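Local coordinates for protein farnesyl pyrophosphate synthetase (Staphylococcus aureus, PDB 5H9D) that probably catalyses the magnesium-dependent chain elongation of allylic diphosphates with isopentenyl diphosphate, which yields heptaprenyl diphosphate, at residues 73-76 with 77-81; 93-97 with 98-102; 176-179 with 180-184; 190-193 with 194-198; 237-240 with 241-244. All blocks are in the same frame, centred on the assembly; numbering follows the deposited sequence.

Contact 1: 73-76 with 77-81; sequences LIHM and ATLVH
Residues 73-76 and 77-81 form one regular alpha-helical run, in which Ala77, Thr78, Leu79 and Val80 each donate their backbone N-H to the carbonyl four residues earlier, from Leu73 O (2.9 Å to Ala77 N) through to Met76 O (2.9 Å to Val80 N). The Ile74 carbonyl is gripped twice. Besides Thr78 N, it accepts a longer bond from Thr78 OG1, 3.3 Å from Ile74 O, and the two donors arrive from opposite faces of the carbonyl plane. Thr78 can turn its hydroxyl back to the preceding turn because OG1 stands beside its own backbone N (chi1 -66°). The main side-chain contact pairs His75 with Leu79, one turn apart. His75 swings CG away from its backbone N (chi1 176°), which carries the imidazole toward Leu79. Leu79 CG then lies 4.1 Å above the ring plane, displaced toward the rim, and Leu79 CD2 comes within 3.9 Å of His75 CE1. Elsewhere around this helix, Met76 packs on Leu35 and Leu36 of helix 26-38, and Ala77 on Leu113 and Leu114 of helix 103-121. His81 hydrogen-bonds through ND1 to Asp75 of the subunit 1 chain. The aspartate-rich sequence DDVID follows His81 directly. This is the first DDXXD motif of trans-prenyl diphosphate synthases, which in relatives binds the magnesium ions and the allylic diphosphate.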
loop_
_atom_site.group_PDB
_atom_site.type_symbol
_atom_site.label_atom_id
_atom_site.label_comp_id
_atom_site.label_asym_id
_atom_site.label_seq_id
_atom_site.Cartn_x
_atom_site.Cartn_y
_atom_site.Cartn_z
ATOM N N LEU A 73 2.646 2.593 -8.668
ATOM C CA LEU A 73 1.926 1.321 -8.595
ATOM C C LEU A 73 1.556 0.983 -7.139
ATOM O O LEU A 73 0.476 0.457 -6.890
ATOM C CB LEU A 73 2.762 0.197 -9.226
ATOM C CG LEU A 73 3.065 0.182 -10.736
ATOM C CD1 LEU A 73 4.103 -0.871 -11.109
ATOM C CD2 LEU A 73 1.797 -0.090 -11.504
ATOM N N ILE A 74 2.443 1.292 -6.182
ATOM C CA ILE A 74 2.178 1.042 -4.762
ATOM C C ILE A 74 1.078 2.030 -4.305
ATOM O O ILE A 74 0.163 1.675 -3.549
ATOM C CB ILE A 74 3.478 1.225 -3.880
ATOM C CG1 ILE A 74 4.444 0.058 -4.119
ATOM C CG2 ILE A 74 3.120 1.237 -2.389
ATOM C CD1 ILE A 74 5.909 0.387 -3.835
ATOM N N HIS A 75 1.190 3.274 -4.756
ATOM C CA HIS A 75 0.190 4.287 -4.460
ATOM C C HIS A 75 -1.206 3.792 -4.907
ATOM O O HIS A 75 -2.190 3.845 -4.151
ATOM C CB HIS A 75 0.558 5.557 -5.208
ATOM C CG HIS A 75 -0.439 6.658 -5.066
ATOM N ND1 HIS A 75 -1.076 6.937 -3.872
ATOM C CD2 HIS A 75 -0.893 7.566 -5.961
ATOM C CE1 HIS A 75 -1.881 7.970 -4.041
ATOM N NE2 HIS A 75 -1.788 8.370 -5.298
ATOM N N MET A 76 -1.266 3.313 -6.151
ATOM C CA MET A 76 -2.477 2.772 -6.763
ATOM C C MET A 76 -3.005 1.551 -6.009
ATOM O O MET A 76 -4.217 1.408 -5.805
ATOM C CB MET A 76 -2.200 2.356 -8.195
ATOM C CG MET A 76 -1.949 3.465 -9.163
ATOM S SD MET A 76 -1.292 2.836 -10.751
ATOM C CE MET A 76 -2.780 2.329 -11.593
ATOM N N ALA A 77 -2.120 0.646 -5.613
ATOM C CA ALA A 77 -2.610 -0.507 -4.870
ATOM C C ALA A 77 -3.354 0.036 -3.640
ATOM O O ALA A 77 -4.442 -0.406 -3.308
ATOM C CB ALA A 77 -1.428 -1.448 -4.444
ATOM N N THR A 78 -2.760 1.018 -2.982
ATOM C CA THR A 78 -3.387 1.605 -1.821
ATOM C C THR A 78 -4.765 2.173 -2.168
ATOM O O THR A 78 -5.743 1.867 -1.475
ATOM C CB THR A 78 -2.502 2.723 -1.194
ATOM O OG1 THR A 78 -1.301 2.145 -0.675
ATOM C CG2 THR A 78 -3.243 3.403 -0.043
ATOM N N LEU A 79 -4.857 2.988 -3.223
ATOM C CA LEU A 79 -6.165 3.533 -3.604
ATOM C C LEU A 79 -7.202 2.408 -3.824
ATOM O O LEU A 79 -8.294 2.434 -3.247
ATOM C CB LEU A 79 -6.081 4.391 -4.875
ATOM C CG LEU A 79 -5.167 5.618 -4.856
ATOM C CD1 LEU A 79 -5.350 6.396 -6.157
ATOM C CD2 LEU A 79 -5.470 6.500 -3.660
ATOM N N VAL A 80 -6.865 1.410 -4.638
ATOM C CA VAL A 80 -7.822 0.360 -4.865
ATOM C C VAL A 80 -8.314 -0.311 -3.578
ATOM O O VAL A 80 -9.541 -0.395 -3.363
ATOM C CB VAL A 80 -7.279 -0.684 -5.824
ATOM C CG1 VAL A 80 -8.233 -1.809 -5.947
ATOM C CG2 VAL A 80 -7.070 -0.074 -7.166
ATOM N N HIS A 81 -7.394 -0.778 -2.721
ATOM C CA HIS A 81 -7.820 -1.421 -1.490
ATOM C C HIS A 81 -8.516 -0.380 -0.661
ATOM O O HIS A 81 -9.470 -0.670 0.047
ATOM C CB HIS A 81 -6.646 -2.009 -0.701
ATOM C CG HIS A 81 -6.218 -3.378 -1.156
ATOM N ND1 HIS A 81 -5.349 -4.165 -0.430
ATOM C CD2 HIS A 81 -6.535 -4.098 -2.258
ATOM C CE1 HIS A 81 -5.153 -5.307 -1.064
ATOM N NE2 HIS A 81 -5.861 -5.292 -2.175
#

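Contact 2: 93-97 with 98-102; sequences GKLTI and SKKWD. With PO4 (phosphate ion), chain H.
Lys100 turns CG away from its backbone N (chi1 -154°) and stays extended until a bend at the last torsion, whereas Leu95 keeps CG beside its own N (chi1 -67°), and the two chains cross at about a right angle, with Leu95 CD1 3.9 Å from Lys100 CG. Leu95 CD2 rests more loosely on Lys99 CB. Beyond the leucine a phosphate ion, probably from the crystallisation liquor, is bracketed by two ammonium groups. Lys94, folded at each of its last three torsions, places NZ 3.1 Å from phosphate O4, and Lys100 NZ lies 3.3 Å from phosphate O2; both bonds are weak. Thr96, at the N-cap position of helix 97-100, contributes its carbonyl, which accepts from Lys99 N (2.9 Å to Thr96 O) well above the carbonyl plane and also from Lys100 N. Ile97 runs alongside Trp101, its CG2 3.4 Å from CE3 of the indole, while Lys100 CG lies over one face of that ring near its rim. The segment thus leads from strand 94-95 of the two-stranded antiparallel hairpin into a short helix, with Trp101 and Lys100 against helix 26-38, Ile97 against helix 103-121 and Thr96 against helix 62-85.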
loop_
_atom_site.group_PDB
_atom_site.type_symbol
_atom_site.label_atom_id
_atom_site.label_comp_id
_atom_site.label_asym_id
_atom_site.label_seq_id
_atom_site.Cartn_x
_atom_site.Cartn_y
_atom_site.Cartn_z
ATOM N N GLY A 93 -13.374 10.252 -10.520
ATOM C CA GLY A 93 -14.493 10.550 -11.403
ATOM C C GLY A 93 -15.212 9.370 -12.046
ATOM O O GLY A 93 -16.242 9.549 -12.716
ATOM N N LYS A 94 -14.684 8.162 -11.865
ATOM C CA LYS A 94 -15.321 6.983 -12.431
ATOM C C LYS A 94 -15.534 5.984 -11.292
ATOM O O LYS A 94 -15.117 6.230 -10.160
ATOM C CB LYS A 94 -14.444 6.385 -13.525
ATOM C CG LYS A 94 -13.818 7.437 -14.446
ATOM C CD LYS A 94 -14.849 8.225 -15.242
ATOM C CE LYS A 94 -15.487 7.365 -16.353
ATOM N NZ LYS A 94 -16.442 6.285 -15.844
ATOM N N LEU A 95 -16.207 4.882 -11.594
ATOM C CA LEU A 95 -16.493 3.836 -10.623
ATOM C C LEU A 95 -15.252 3.179 -10.022
ATOM O O LEU A 95 -14.291 2.853 -10.719
ATOM C CB LEU A 95 -17.323 2.733 -11.293
ATOM C CG LEU A 95 -18.751 2.992 -11.753
ATOM C CD1 LEU A 95 -19.190 1.890 -12.711
ATOM C CD2 LEU A 95 -19.659 3.094 -10.499
ATOM N N THR A 96 -15.289 2.942 -8.724
ATOM C CA THR A 96 -14.158 2.292 -8.089
ATOM C C THR A 96 -14.228 0.866 -8.607
ATOM O O THR A 96 -15.291 0.436 -9.044
ATOM C CB THR A 96 -14.275 2.381 -6.551
ATOM O OG1 THR A 96 -15.532 1.858 -6.116
ATOM C CG2 THR A 96 -14.183 3.815 -6.116
ATOM N N ILE A 97 -13.116 0.139 -8.586
ATOM C CA ILE A 97 -13.110 -1.219 -9.111
ATOM C C ILE A 97 -14.144 -2.088 -8.427
ATOM O O ILE A 97 -14.907 -2.793 -9.071
ATOM C CB ILE A 97 -11.710 -1.882 -8.986
ATOM C CG1 ILE A 97 -10.649 -0.967 -9.584
ATOM C CG2 ILE A 97 -11.674 -3.229 -9.726
ATOM C CD1 ILE A 97 -10.912 -0.623 -10.978
ATOM N N SER A 98 -14.160 -2.050 -7.110
ATOM C CA SER A 98 -15.133 -2.828 -6.338
ATOM C C SER A 98 -16.560 -2.626 -6.859
ATOM O O SER A 98 -17.378 -3.513 -6.755
ATOM C CB SER A 98 -15.032 -2.441 -4.869
ATOM O OG SER A 98 -14.260 -1.235 -4.756
ATOM N N LYS A 99 -16.859 -1.481 -7.458
ATOM C CA LYS A 99 -18.213 -1.250 -7.971
ATOM C C LYS A 99 -18.412 -1.536 -9.441
ATOM O O LYS A 99 -19.522 -1.845 -9.853
ATOM C CB LYS A 99 -18.696 0.177 -7.682
ATOM C CG LYS A 99 -19.178 0.368 -6.252
ATOM C CD LYS A 99 -20.162 1.514 -6.152
ATOM C CE LYS A 99 -20.629 1.682 -4.719
ATOM N NZ LYS A 99 -20.981 0.342 -4.153
ATOM N N LYS A 100 -17.346 -1.436 -10.233
ATOM C CA LYS A 100 -17.428 -1.707 -11.666
ATOM C C LYS A 100 -17.410 -3.207 -11.883
ATOM O O LYS A 100 -17.924 -3.692 -12.860
ATOM C CB LYS A 100 -16.246 -1.076 -12.380
ATOM C CG LYS A 100 -16.479 -0.734 -13.825
ATOM C CD LYS A 100 -15.217 -0.164 -14.443
ATOM C CE LYS A 100 -15.513 0.512 -15.780
ATOM N NZ LYS A 100 -16.530 -0.233 -16.588
ATOM N N TRP A 101 -16.802 -3.937 -10.963
ATOM C CA TRP A 101 -16.720 -5.391 -11.047
ATOM C C TRP A 101 -17.257 -5.942 -9.722
ATOM O O TRP A 101 -18.452 -6.163 -9.572
ATOM C CB TRP A 101 -15.258 -5.840 -11.265
ATOM C CG TRP A 101 -14.712 -5.630 -12.674
ATOM C CD1 TRP A 101 -14.789 -6.507 -13.726
ATOM C CD2 TRP A 101 -13.984 -4.488 -13.162
ATOM N NE1 TRP A 101 -14.153 -5.985 -14.817
ATOM C CE2 TRP A 101 -13.654 -4.750 -14.506
ATOM C CE3 TRP A 101 -13.586 -3.267 -12.593
ATOM C CZ2 TRP A 101 -12.949 -3.846 -15.294
ATOM C CZ3 TRP A 101 -12.878 -2.359 -13.386
ATOM C CH2 TRP A 101 -12.570 -2.659 -14.724
ATOM N N ASP A 102 -16.377 -6.182 -8.766
ATOM C CA ASP A 102 -16.806 -6.653 -7.471
ATOM C C ASP A 102 -15.671 -6.590 -6.453
ATOM O O ASP A 102 -14.546 -6.220 -6.783
ATOM C CB ASP A 102 -17.407 -8.073 -7.549
ATOM C CG ASP A 102 -16.380 -9.135 -7.873
ATOM O OD1 ASP A 102 -15.973 -9.271 -9.051
ATOM O OD2 ASP A 102 -15.968 -9.840 -6.931
HETATM P P PO4 H . -17.937 3.167 -16.931
HETATM O O1 PO4 H . -17.027 3.241 -18.102
HETATM O O2 PO4 H . -18.864 2.017 -17.093
HETATM O O3 PO4 H . -17.135 2.988 -15.694
HETATM O O4 PO4 H . -18.722 4.424 -16.835
#

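Contact 3: 176-179 with 180-184; sequences STEV and GAITS
Glu178 lays its CG alongside Ile182, 4.2 Å from Ile182 CD1, the two side chains pointing the same way from successive turns. This is i to i+4 packing in the last turns of helix 158-183, inside the all-helical polyprenyl synthase fold. The glutamate chain leaves with CG opposite its backbone N (chi1 -156°) and runs straight on from there, so its aliphatic part meets the isoleucine while the carboxylate goes further; OE1 forms a long, weak ion pair with Lys195 of the next helix, 188-215. Ile182 and Ala181 also press on Val191 of that helix, and the Thr177 hydroxyl has Leu194 O as its strongest partner. The next residue, Val179, and Thr183 four positions on both border helix 62-85, although the placing of the Thr183 side chain is doubtful. The backbone ladder is uneven here: Gly180 N to Ser176 O and Ala181 N to Thr177 O are both weak at 3.4 Å, and Ala181 N has a further weak bond to Glu178 O. By contrast, Ile182 N meets Glu178 O at 3.0 Å, with an N-H...O angle of 155° and the donor in the carbonyl plane.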
loop_
_atom_site.group_PDB
_atom_site.type_symbol
_atom_site.label_atom_id
_atom_site.label_comp_id
_atom_site.label_asym_id
_atom_site.label_seq_id
_atom_site.Cartn_x
_atom_site.Cartn_y
_atom_site.Cartn_z
ATOM N N SER A 176 9.699 9.069 -1.927
ATOM C CA SER A 176 9.827 9.480 -3.317
ATOM C C SER A 176 10.977 10.460 -3.496
ATOM O O SER A 176 11.674 10.439 -4.511
ATOM C CB SER A 176 8.544 10.142 -3.818
ATOM O OG SER A 176 7.424 9.337 -3.539
ATOM N N THR A 177 11.170 11.346 -2.532
ATOM C CA THR A 177 12.253 12.303 -2.674
ATOM C C THR A 177 13.604 11.725 -2.251
ATOM O O THR A 177 14.620 12.046 -2.871
ATOM C CB THR A 177 11.980 13.573 -1.883
ATOM O OG1 THR A 177 11.510 13.213 -0.580
ATOM C CG2 THR A 177 10.962 14.433 -2.595
ATOM N N GLU A 178 13.604 10.859 -1.232
ATOM C CA GLU A 178 14.834 10.243 -0.708
ATOM C C GLU A 178 15.482 9.270 -1.687
ATOM O O GLU A 178 16.667 9.422 -2.053
ATOM C CB GLU A 178 14.543 9.491 0.583
ATOM C CG GLU A 178 15.746 9.330 1.490
ATOM C CD GLU A 178 15.421 8.550 2.759
ATOM O OE1 GLU A 178 14.308 8.732 3.333
ATOM O OE2 GLU A 178 16.292 7.757 3.192
ATOM N N VAL A 179 14.696 8.272 -2.078
ATOM C CA VAL A 179 15.093 7.243 -3.026
ATOM C C VAL A 179 15.459 7.872 -4.376
ATOM O O VAL A 179 16.441 7.510 -5.020
ATOM C CB VAL A 179 13.922 6.254 -3.236
ATOM C CG1 VAL A 179 14.289 5.221 -4.286
ATOM C CG2 VAL A 179 13.548 5.588 -1.910
ATOM N N GLY A 180 14.670 8.835 -4.801
ATOM C CA GLY A 180 14.949 9.463 -6.072
ATOM C C GLY A 180 16.350 10.046 -6.130
ATOM O O GLY A 180 16.986 10.071 -7.188
ATOM N N ALA A 181 16.831 10.533 -4.996
ATOM C CA ALA A 181 18.165 11.110 -4.941
ATOM C C ALA A 181 19.185 9.976 -4.819
ATOM O O ALA A 181 20.246 10.016 -5.443
ATOM C CB ALA A 181 18.267 12.048 -3.756
ATOM N N ILE A 182 18.839 8.960 -4.032
ATOM C CA ILE A 182 19.713 7.826 -3.824
ATOM C C ILE A 182 19.873 7.027 -5.083
ATOM O O ILE A 182 20.804 6.228 -5.184
ATOM C CB ILE A 182 19.188 6.894 -2.731
ATOM C CG1 ILE A 182 19.220 7.623 -1.383
ATOM C CG2 ILE A 182 20.002 5.590 -2.696
ATOM C CD1 ILE A 182 18.620 6.839 -0.252
ATOM N N THR A 183 18.979 7.211 -6.051
ATOM C CA THR A 183 19.130 6.460 -7.303
ATOM C C THR A 183 20.203 7.060 -8.224
ATOM O O THR A 183 20.870 6.330 -8.951
ATOM C CB THR A 183 17.806 6.358 -8.114
ATOM O OG1 THR A 183 17.407 7.656 -8.564
ATOM C CG2 THR A 183 16.718 5.753 -7.279
ATOM N N SER A 184 20.360 8.384 -8.188
ATOM C CA SER A 184 21.336 9.078 -9.037
ATOM C C SER A 184 22.608 9.410 -8.253
ATOM O O SER A 184 23.347 10.346 -8.575
ATOM C CB SER A 184 20.721 10.362 -9.614
ATOM O OG SER A 184 20.341 11.258 -8.594
#

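Contact 4: 190-193 with 194-198; sequences TVRK and LKMIG
Thr190 O accepts the backbone N-H of Leu194 at 2.8 Å, and Leu194 folds its CG and CD1 back over that same carbonyl. The hydroxyl of Thr190 is engaged with Asp187 O at the start of the helix. Val191 follows with a carbonyl that receives the backbone N-H of Lys195. Both segments belong to helix 188-215 of the all-helical polyprenyl synthase fold, whose later part carries the sequence DDVLD, the second aspartate-rich motif of the family. The next pair makes a sulfur-over-guanidinium contact one helical turn apart. Arg192 bends at chi2 and again at chi3 (-94°), which brings its flat end alongside Met196 instead of straight out from the helix. Met196 SD sits over the centre of one guanidinium face, 3.7 Å from Arg192 CZ and 3.8 Å from Arg192 NE. Met196 reaches this place with CG beside its own backbone N and an extended chi2 (-177°). Lys193 curls through three successive bends, and both it and Arg192 form long, weak ion pairs with Glu189. The Lys193 carbonyl accepts Ile197 N, 2.9 Å from Lys193 O. Met196 and Ile197 both touch Leu294 of helix 276-296.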
loop_
_atom_site.group_PDB
_atom_site.type_symbol
_atom_site.label_atom_id
_atom_site.label_comp_id
_atom_site.label_asym_id
_atom_site.label_seq_id
_atom_site.Cartn_x
_atom_site.Cartn_y
_atom_site.Cartn_z
ATOM N N THR A 190 22.515 16.172 0.472
ATOM C CA THR A 190 21.479 16.411 -0.519
ATOM C C THR A 190 20.322 15.429 -0.321
ATOM O O THR A 190 19.163 15.805 -0.433
ATOM C CB THR A 190 22.064 16.303 -1.953
ATOM O OG1 THR A 190 22.923 15.155 -2.037
ATOM C CG2 THR A 190 22.869 17.560 -2.288
ATOM N N VAL A 191 20.649 14.178 -0.007
ATOM C CA VAL A 191 19.631 13.155 0.225
ATOM C C VAL A 191 18.875 13.507 1.505
ATOM O O VAL A 191 17.639 13.564 1.523
ATOM C CB VAL A 191 20.253 11.730 0.382
ATOM C CG1 VAL A 191 19.168 10.722 0.733
ATOM C CG2 VAL A 191 20.935 11.311 -0.910
ATOM N N ARG A 192 19.620 13.744 2.578
ATOM C CA ARG A 192 19.001 14.101 3.840
ATOM C C ARG A 192 18.139 15.337 3.594
ATOM O O ARG A 192 17.050 15.477 4.149
ATOM C CB ARG A 192 20.071 14.390 4.893
ATOM C CG ARG A 192 19.838 13.655 6.208
ATOM C CD ARG A 192 18.621 14.185 6.948
ATOM N NE ARG A 192 18.968 15.215 7.924
ATOM C CZ ARG A 192 19.488 16.412 7.646
ATOM N NH1 ARG A 192 19.742 16.778 6.392
ATOM N NH2 ARG A 192 19.749 17.254 8.642
ATOM N N LYS A 193 18.624 16.216 2.727
ATOM C CA LYS A 193 17.895 17.429 2.397
ATOM C C LYS A 193 16.573 17.091 1.690
ATOM O O LYS A 193 15.512 17.594 2.045
ATOM C CB LYS A 193 18.746 18.320 1.492
ATOM C CG LYS A 193 18.468 19.782 1.672
ATOM C CD LYS A 193 18.946 20.197 3.044
ATOM C CE LYS A 193 20.503 20.246 3.117
ATOM N NZ LYS A 193 21.106 21.291 2.198
ATOM N N LEU A 194 16.644 16.230 0.686
ATOM C CA LEU A 194 15.447 15.861 -0.048
ATOM C C LEU A 194 14.525 14.959 0.770
ATOM O O LEU A 194 13.304 15.017 0.621
ATOM C CB LEU A 194 15.844 15.250 -1.388
ATOM C CG LEU A 194 16.427 16.361 -2.281
ATOM C CD1 LEU A 194 17.200 15.769 -3.453
ATOM C CD2 LEU A 194 15.309 17.250 -2.765
ATOM N N LYS A 195 15.089 14.144 1.656
ATOM C CA LYS A 195 14.231 13.338 2.507
ATOM C C LYS A 195 13.347 14.320 3.309
ATOM O O LYS A 195 12.127 14.174 3.346
ATOM C CB LYS A 195 15.057 12.471 3.460
ATOM C CG LYS A 195 14.206 11.531 4.355
ATOM C CD LYS A 195 14.697 11.514 5.826
ATOM C CE LYS A 195 16.006 10.740 6.042
ATOM N NZ LYS A 195 15.814 9.262 6.320
ATOM N N MET A 196 13.965 15.325 3.931
ATOM C CA MET A 196 13.226 16.332 4.705
ATOM C C MET A 196 12.278 17.221 3.871
ATOM O O MET A 196 11.150 17.489 4.311
ATOM C CB MET A 196 14.185 17.227 5.520
ATOM C CG MET A 196 14.905 16.473 6.626
ATOM S SD MET A 196 15.931 17.505 7.614
ATOM C CE MET A 196 14.812 17.826 8.854
ATOM N N ILE A 197 12.722 17.674 2.690
ATOM C CA ILE A 197 11.877 18.504 1.823
ATOM C C ILE A 197 10.588 17.736 1.501
ATOM O O ILE A 197 9.467 18.251 1.661
ATOM C CB ILE A 197 12.553 18.822 0.483
ATOM C CG1 ILE A 197 13.736 19.767 0.700
ATOM C CG2 ILE A 197 11.529 19.429 -0.475
ATOM C CD1 ILE A 197 14.474 20.106 -0.541
ATOM N N GLY A 198 10.774 16.498 1.045
ATOM C CA GLY A 198 9.644 15.654 0.715
ATOM C C GLY A 198 8.719 15.400 1.894
ATOM O O GLY A 198 7.501 15.442 1.758
#

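Contact 5: 237-240 with 241-244; sequences PILL and EMRK
Glu241 N donates to Pro237 O over 3.1 Å with an N-H...O angle of 165°, the one backbone bond between the two segments that is not weak. The side chain of Glu241 is held at both oxygens: OE2 by the hydroxyl of Ser276 and OE1 by the amide of Asn245, which ties this turn to the residues around it. The remaining ladder, in the last turn of helix 236-243, is longer and weaker. Met242 N divides itself between Ile238 O and Leu239 O, both at 3.4 Å, while Arg243 N lies 3.3 Å from Leu239 O. Arg243 and Lys244 both form long, weak ion pairs with Glu279. Further out, the Met242 chain turns at chi3 (-102°), and its terminal methyl meets two branches: Met242 CE is 4.0 Å from Ile238 CG2 and 4.1 Å from Leu239 CD2, the methionine side chain running obliquely to both. Leu240 runs beside Arg243 in the same direction, and Leu240 CD2 comes within 3.6 Å of Arg243 NH1, an aliphatic methyl against the charged end. Met242 also packs on Phe248 and Ile252 of helix 246-253, Leu239 on Tyr161 of helix 158-183, and Pro237 on Ala280 of helix 276-296. Short helix 236-243 is thereby packed among three neighbouring helices of the all-helical polyprenyl synthase fold.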
loop_
_atom_site.group_PDB
_atom_site.type_symbol
_atom_site.label_atom_id
_atom_site.label_comp_id
_atom_site.label_asym_id
_atom_site.label_seq_id
_atom_site.Cartn_x
_atom_site.Cartn_y
_atom_site.Cartn_z
ATOM N N PRO A 237 -8.623 20.523 11.170
ATOM C CA PRO A 237 -9.615 21.590 11.374
ATOM C C PRO A 237 -10.469 21.325 12.620
ATOM O O PRO A 237 -10.603 22.173 13.505
ATOM C CB PRO A 237 -10.455 21.530 10.112
ATOM C CG PRO A 237 -9.504 20.968 9.108
ATOM C CD PRO A 237 -8.785 19.909 9.851
ATOM N N ILE A 238 -11.008 20.111 12.691
ATOM C CA ILE A 238 -11.866 19.708 13.792
ATOM C C ILE A 238 -11.203 19.621 15.159
ATOM O O ILE A 238 -11.878 19.760 16.167
ATOM C CB ILE A 238 -12.569 18.392 13.458
ATOM C CG1 ILE A 238 -13.157 18.487 12.035
ATOM C CG2 ILE A 238 -13.695 18.153 14.446
ATOM C CD1 ILE A 238 -13.948 17.292 11.582
ATOM N N LEU A 239 -9.893 19.404 15.199
ATOM C CA LEU A 239 -9.168 19.327 16.469
ATOM C C LEU A 239 -8.961 20.739 16.998
ATOM O O LEU A 239 -8.966 20.967 18.209
ATOM C CB LEU A 239 -7.804 18.656 16.270
ATOM C CG LEU A 239 -7.900 17.151 16.027
ATOM C CD1 LEU A 239 -6.680 16.603 15.285
ATOM C CD2 LEU A 239 -8.057 16.475 17.368
ATOM N N LEU A 240 -8.779 21.675 16.068
ATOM C CA LEU A 240 -8.555 23.063 16.406
ATOM C C LEU A 240 -9.807 23.703 16.956
ATOM O O LEU A 240 -9.770 24.370 17.975
ATOM C CB LEU A 240 -8.057 23.837 15.182
ATOM C CG LEU A 240 -6.688 23.380 14.677
ATOM C CD1 LEU A 240 -6.232 24.247 13.554
ATOM C CD2 LEU A 240 -5.681 23.435 15.796
ATOM N N GLU A 241 -10.928 23.497 16.293
ATOM C CA GLU A 241 -12.150 24.087 16.787
ATOM C C GLU A 241 -12.526 23.482 18.133
ATOM O O GLU A 241 -13.225 24.109 18.906
ATOM C CB GLU A 241 -13.290 23.912 15.776
ATOM C CG GLU A 241 -14.532 24.772 16.073
ATOM C CD GLU A 241 -14.217 26.255 16.278
ATOM O OE1 GLU A 241 -15.128 27.017 16.679
ATOM O OE2 GLU A 241 -13.061 26.668 16.047
ATOM N N MET A 242 -12.055 22.277 18.436
ATOM C CA MET A 242 -12.399 21.673 19.725
ATOM C C MET A 242 -11.688 22.369 20.888
ATOM O O MET A 242 -12.349 22.821 21.832
ATOM C CB MET A 242 -12.076 20.174 19.759
ATOM C CG MET A 242 -13.072 19.295 19.019
ATOM S SD MET A 242 -12.856 17.501 19.360
ATOM C CE MET A 242 -12.047 16.950 17.943
ATOM N N ARG A 243 -10.357 22.473 20.826
ATOM C CA ARG A 243 -9.586 23.102 21.892
ATOM C C ARG A 243 -10.092 24.488 22.284
ATOM O O ARG A 243 -9.935 24.904 23.425
ATOM C CB ARG A 243 -8.110 23.199 21.504
ATOM C CG ARG A 243 -7.880 23.899 20.186
ATOM C CD ARG A 243 -6.488 24.500 20.048
ATOM N NE ARG A 243 -5.400 23.555 20.289
ATOM C CZ ARG A 243 -4.221 23.600 19.660
ATOM N NH1 ARG A 243 -3.983 24.539 18.747
ATOM N NH2 ARG A 243 -3.273 22.708 19.946
ATOM N N LYS A 244 -10.701 25.211 21.358
ATOM C CA LYS A 244 -11.177 26.543 21.711
ATOM C C LYS A 244 -12.695 26.703 21.779
ATOM O O LYS A 244 -13.186 27.824 21.948
ATOM C CB LYS A 244 -10.606 27.595 20.746
ATOM C CG LYS A 244 -11.165 27.587 19.332
ATOM C CD LYS A 244 -10.471 28.690 18.551
ATOM C CE LYS A 244 -10.630 28.566 17.041
ATOM N NZ LYS A 244 -9.578 29.417 16.379
#

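The five contacts follow one another along the chain within the same polyprenyl synthase fold. Contacts 1 and 2 are neighbours, their centres 14 Å apart; helix 62-85, the hairpin and the short helix 97-100 succeed each other there. Contacts 3 and 4 lie closer still, with centres 9 Å apart, on the consecutive helices 158-183 and 188-215, which touch directly. Contact 5 stands apart on helix 236-243, at least 31 Å from every other centre and across the chain's centre from contacts 1 and 3. Helices 62-85 and 188-215 each carry an aspartate-rich sequence near their C-terminal ends, DDVID and DDVLD, consistent with the paired metal-binding motifs of the family.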